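Local structure of B-type flagellar hook-associated protein 2 (Pseudomonas aeruginosa, 5FHY) at residues I54-L67 against A78-M91. The protein caps the growing tip of the flagellar filament, helping flagellin monomers polymerise there and keeping them from leaking out unpolymerised. Residues are numbered along the deposited sequence; the frame is centred on the assembly and turned at random.
Sequences IADPANAKFNSGTL and AITVDSSNNTLAGM
Antiparallel pairing in the beta hairpin of strands 65-71 and 74-81 brings Leu67 against Ile79, each backbone N-H reaching the other's carbonyl: Leu67 N to Ile79 O at 2.7 Å and Ile79 N to Leu67 O at 2.8 Å. Val81 N adds a bond to Gly65 O. Beyond the paired strands, Asn86 grips Phe62 twice. Asn86 O accepts from Phe62 N at 2.7 Å, and Asn86 ND2 donates to Phe62 O at 3.1 Å, within the planes of both the amide and the carbonyl. With chi1 at 59°, CG of Asn86 stands between its own backbone N and carbonyl carbon, which places ND2 at Phe62 O and OD1 beside Lys61, whose NZ gives it a weak bond. The Phe62 ring has the backbone of Thr87 and Leu88 at its edge, and its CZ meets Leu88 CD1 at 3.5 Å, the two side chains crossing at about a right angle. On the hairpin face carrying Leu67, Ile79 and Val81, the bent Met91 chain brings CE to Leu67 CD1 at 3.5 Å. Thr87 OG1 N-caps helix 88-98 through a weak bond from Gly90 N. A beta hairpin followed by a helix packed on one sheet face, Ile79 meeting Ala94, Ile95 and Ala98, thus builds this part of the flagellin hook IN motif.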
loop_
_atom_site.group_PDB
_atom_site.type_symbol
_atom_site.label_atom_id
_atom_site.label_comp_id
_atom_site.label_asym_id
_atom_site.label_seq_id
_atom_site.Cartn_x
_atom_site.Cartn_y
_atom_site.Cartn_z
ATOM N N ILE B 54 11.138 42.542 -51.637
ATOM C CA ILE B 54 10.565 42.696 -52.962
ATOM C C ILE B 54 9.116 43.153 -52.859
ATOM O O ILE B 54 8.277 42.461 -52.283
ATOM C CB ILE B 54 10.659 41.383 -53.760
ATOM C CG1 ILE B 54 12.090 40.839 -53.706
ATOM C CG2 ILE B 54 10.226 41.601 -55.192
ATOM C CD1 ILE B 54 13.115 41.794 -54.257
ATOM N N ALA B 55 8.833 44.332 -53.408
ATOM C CA ALA B 55 7.480 44.874 -53.398
ATOM C C ALA B 55 6.577 44.060 -54.311
ATOM O O ALA B 55 6.979 43.665 -55.406
ATOM C CB ALA B 55 7.488 46.336 -53.817
ATOM N N ASP B 56 5.354 43.821 -53.843
ATOM C CA ASP B 56 4.377 42.985 -54.543
ATOM C C ASP B 56 4.996 41.642 -54.932
ATOM O O ASP B 56 5.153 41.349 -56.118
ATOM C CB ASP B 56 3.828 43.706 -55.780
ATOM C CG ASP B 56 2.622 43.004 -56.383
ATOM O OD1 ASP B 56 1.954 42.242 -55.655
ATOM O OD2 ASP B 56 2.341 43.220 -57.583
ATOM N N PRO B 57 5.362 40.826 -53.933
ATOM C CA PRO B 57 6.036 39.550 -54.189
ATOM C C PRO B 57 5.119 38.532 -54.864
ATOM O O PRO B 57 5.594 37.523 -55.382
ATOM C CB PRO B 57 6.443 39.084 -52.793
ATOM C CG PRO B 57 5.420 39.682 -51.902
ATOM C CD PRO B 57 5.114 41.026 -52.491
ATOM N N ALA B 58 3.817 38.799 -54.848
ATOM C CA ALA B 58 2.836 37.847 -55.356
ATOM C C ALA B 58 2.775 37.861 -56.878
ATOM O O ALA B 58 2.251 36.935 -57.496
ATOM C CB ALA B 58 1.463 38.142 -54.772
ATOM N N ASN B 59 3.307 38.919 -57.480
ATOM C CA ASN B 59 3.331 39.034 -58.931
ATOM C C ASN B 59 4.732 39.328 -59.442
ATOM O O ASN B 59 4.918 39.641 -60.618
ATOM C CB ASN B 59 2.372 40.127 -59.404
ATOM C CG ASN B 59 0.917 39.774 -59.163
ATOM O OD1 ASN B 59 0.517 38.614 -59.278
ATOM N ND2 ASN B 59 0.112 40.778 -58.838
ATOM N N ALA B 60 5.718 39.224 -58.559
ATOM C CA ALA B 60 7.081 39.577 -58.925
ATOM C C ALA B 60 7.827 38.409 -59.555
ATOM O O ALA B 60 7.826 37.294 -59.036
ATOM C CB ALA B 60 7.840 40.093 -57.706
ATOM N N LYS B 61 8.468 38.684 -60.684
ATOM C CA LYS B 61 9.274 37.695 -61.383
ATOM C C LYS B 61 10.617 38.319 -61.720
ATOM O O LYS B 61 10.681 39.442 -62.213
ATOM C CB LYS B 61 8.573 37.187 -62.648
ATOM C CG LYS B 61 7.153 36.693 -62.430
ATOM C CD LYS B 61 6.856 35.494 -63.316
ATOM C CE LYS B 61 7.767 34.325 -62.960
ATOM N NZ LYS B 61 7.567 33.134 -63.834
ATOM N N PHE B 62 11.692 37.588 -61.459
ATOM C CA PHE B 62 13.033 38.142 -61.603
ATOM C C PHE B 62 13.564 38.119 -63.036
ATOM O O PHE B 62 13.254 37.221 -63.817
ATOM C CB PHE B 62 14.001 37.391 -60.688
ATOM C CG PHE B 62 13.762 37.629 -59.222
ATOM C CD1 PHE B 62 13.993 38.876 -58.668
ATOM C CD2 PHE B 62 13.313 36.612 -58.398
ATOM C CE1 PHE B 62 13.781 39.106 -57.324
ATOM C CE2 PHE B 62 13.100 36.838 -57.050
ATOM C CZ PHE B 62 13.334 38.087 -56.514
ATOM N N ASN B 63 14.351 39.137 -63.370
ATOM C CA ASN B 63 15.109 39.172 -64.616
ATOM C C ASN B 63 16.018 37.955 -64.753
ATOM O O ASN B 63 16.331 37.295 -63.761
ATOM C CB ASN B 63 15.946 40.450 -64.694
ATOM C CG ASN B 63 15.107 41.686 -64.911
ATOM O OD1 ASN B 63 13.946 41.602 -65.304
ATOM N ND2 ASN B 63 15.691 42.848 -64.646
ATOM N N SER B 64 16.459 37.676 -65.975
ATOM C CA SER B 64 17.364 36.558 -66.215
ATOM C C SER B 64 18.759 36.909 -65.706
ATOM O O SER B 64 19.108 38.085 -65.606
ATOM C CB SER B 64 17.402 36.211 -67.708
ATOM O OG SER B 64 18.349 35.194 -67.989
ATOM N N GLY B 65 19.548 35.895 -65.360
ATOM C CA GLY B 65 20.912 36.118 -64.912
ATOM C C GLY B 65 21.506 34.962 -64.130
ATOM O O GLY B 65 21.104 33.813 -64.312
ATOM N N THR B 66 22.469 35.265 -63.259
ATOM C CA THR B 66 23.157 34.236 -62.479
ATOM C C THR B 66 23.419 34.655 -61.027
ATOM O O THR B 66 23.782 35.801 -60.756
ATOM C CB THR B 66 24.509 33.845 -63.130
ATOM O OG1 THR B 66 24.351 33.740 -64.551
ATOM C CG2 THR B 66 25.007 32.509 -62.587
ATOM N N LEU B 67 23.237 33.721 -60.097
ATOM C CA LEU B 67 23.555 33.960 -58.691
ATOM C C LEU B 67 24.772 33.154 -58.247
ATOM O O LEU B 67 24.771 31.926 -58.321
ATOM C CB LEU B 67 22.370 33.615 -57.782
ATOM C CG LEU B 67 21.095 34.460 -57.806
ATOM C CD1 LEU B 67 20.301 34.232 -56.529
ATOM C CD2 LEU B 67 21.401 35.931 -58.008
ATOM N N ALA B 78 27.115 27.838 -59.284
ATOM C CA ALA B 78 26.494 28.999 -59.904
ATOM C C ALA B 78 25.026 28.700 -60.178
ATOM O O ALA B 78 24.694 27.680 -60.781
ATOM C CB ALA B 78 27.217 29.371 -61.186
ATOM N N ILE B 79 24.151 29.596 -59.739
ATOM C CA ILE B 79 22.723 29.415 -59.952
ATOM C C ILE B 79 22.252 30.209 -61.158
ATOM O O ILE B 79 22.364 31.433 -61.188
ATOM C CB ILE B 79 21.897 29.844 -58.719
ATOM C CG1 ILE B 79 22.198 28.943 -57.520
ATOM C CG2 ILE B 79 20.408 29.815 -59.038
ATOM C CD1 ILE B 79 21.329 29.234 -56.321
ATOM N N THR B 80 21.699 29.507 -62.140
ATOM C CA THR B 80 21.146 30.157 -63.316
ATOM C C THR B 80 19.674 30.451 -63.085
ATOM O O THR B 80 18.895 29.557 -62.756
ATOM C CB THR B 80 21.301 29.293 -64.587
ATOM O OG1 THR B 80 22.691 29.109 -64.878
ATOM C CG2 THR B 80 20.625 29.963 -65.781
ATOM N N VAL B 81 19.299 31.714 -63.243
ATOM C CA VAL B 81 17.921 32.117 -63.040
ATOM C C VAL B 81 17.258 32.124 -64.405
ATOM O O VAL B 81 17.681 32.847 -65.303
ATOM C CB VAL B 81 17.801 33.506 -62.388
ATOM C CG1 VAL B 81 16.334 33.870 -62.183
ATOM C CG2 VAL B 81 18.556 33.543 -61.073
ATOM N N ASP B 82 16.221 31.311 -64.559
ATOM C CA ASP B 82 15.484 31.233 -65.814
ATOM C C ASP B 82 13.990 31.333 -65.548
ATOM O O ASP B 82 13.578 31.777 -64.480
ATOM C CB ASP B 82 15.821 29.934 -66.558
ATOM C CG ASP B 82 15.692 28.697 -65.680
ATOM O OD1 ASP B 82 14.683 28.566 -64.956
ATOM O OD2 ASP B 82 16.605 27.844 -65.725
ATOM N N SER B 83 13.175 30.922 -66.513
ATOM C CA SER B 83 11.731 31.056 -66.355
ATOM C C SER B 83 11.115 29.896 -65.585
ATOM O O SER B 83 9.897 29.821 -65.442
ATOM C CB SER B 83 11.054 31.186 -67.721
ATOM O OG SER B 83 11.395 32.415 -68.337
ATOM N N SER B 84 11.953 28.992 -65.091
ATOM C CA SER B 84 11.477 27.909 -64.240
ATOM C C SER B 84 11.652 28.212 -62.752
ATOM O O SER B 84 11.147 27.476 -61.906
ATOM C CB SER B 84 12.180 26.600 -64.598
ATOM O OG SER B 84 13.581 26.711 -64.428
ATOM N N ASN B 85 12.365 29.289 -62.431
ATOM C CA ASN B 85 12.695 29.567 -61.034
ATOM C C ASN B 85 12.826 31.049 -60.678
ATOM O O ASN B 85 13.279 31.386 -59.582
ATOM C CB ASN B 85 13.992 28.844 -60.646
ATOM C CG ASN B 85 15.178 29.239 -61.517
ATOM O OD1 ASN B 85 15.108 30.184 -62.301
ATOM N ND2 ASN B 85 16.282 28.514 -61.371
ATOM N N ASN B 86 12.440 31.936 -61.588
ATOM C CA ASN B 86 12.629 33.364 -61.344
ATOM C C ASN B 86 11.552 33.971 -60.443
ATOM O O ASN B 86 11.040 35.056 -60.711
ATOM C CB ASN B 86 12.693 34.130 -62.669
ATOM C CG ASN B 86 11.445 33.965 -63.500
ATOM O OD1 ASN B 86 10.695 33.008 -63.324
ATOM N ND2 ASN B 86 11.210 34.901 -64.410
ATOM N N THR B 87 11.230 33.267 -59.364
ATOM C CA THR B 87 10.406 33.813 -58.297
ATOM C C THR B 87 11.163 33.698 -56.980
ATOM O O THR B 87 12.204 33.047 -56.918
ATOM C CB THR B 87 9.060 33.081 -58.185
ATOM O OG1 THR B 87 9.295 31.676 -58.044
ATOM C CG2 THR B 87 8.215 33.322 -59.423
ATOM N N LEU B 88 10.640 34.330 -55.933
ATOM C CA LEU B 88 11.265 34.277 -54.611
ATOM C C LEU B 88 11.327 32.838 -54.107
ATOM O O LEU B 88 12.365 32.378 -53.632
ATOM C CB LEU B 88 10.508 35.151 -53.606
ATOM C CG LEU B 88 10.871 36.638 -53.543
ATOM C CD1 LEU B 88 10.333 37.381 -54.761
ATOM C CD2 LEU B 88 10.359 37.263 -52.265
ATOM N N ALA B 89 10.201 32.140 -54.206
ATOM C CA ALA B 89 10.107 30.743 -53.794
ATOM C C ALA B 89 10.960 29.861 -54.696
ATOM O O ALA B 89 11.410 28.787 -54.295
ATOM C CB ALA B 89 8.660 30.281 -53.818
ATOM N N GLY B 90 11.168 30.331 -55.922
ATOM C CA GLY B 90 11.989 29.636 -56.894
ATOM C C GLY B 90 13.453 29.732 -56.508
ATOM O O GLY B 90 14.213 28.777 -56.660
ATOM N N MET B 91 13.854 30.898 -56.011
ATOM C CA MET B 91 15.220 31.082 -55.542
ATOM C C MET B 91 15.437 30.336 -54.230
ATOM O O MET B 91 16.509 29.787 -53.996
ATOM C CB MET B 91 15.550 32.568 -55.373
ATOM C CG MET B 91 15.315 33.418 -56.621
ATOM S SD MET B 91 15.841 32.621 -58.151
ATOM C CE MET B 91 17.588 32.438 -57.858
#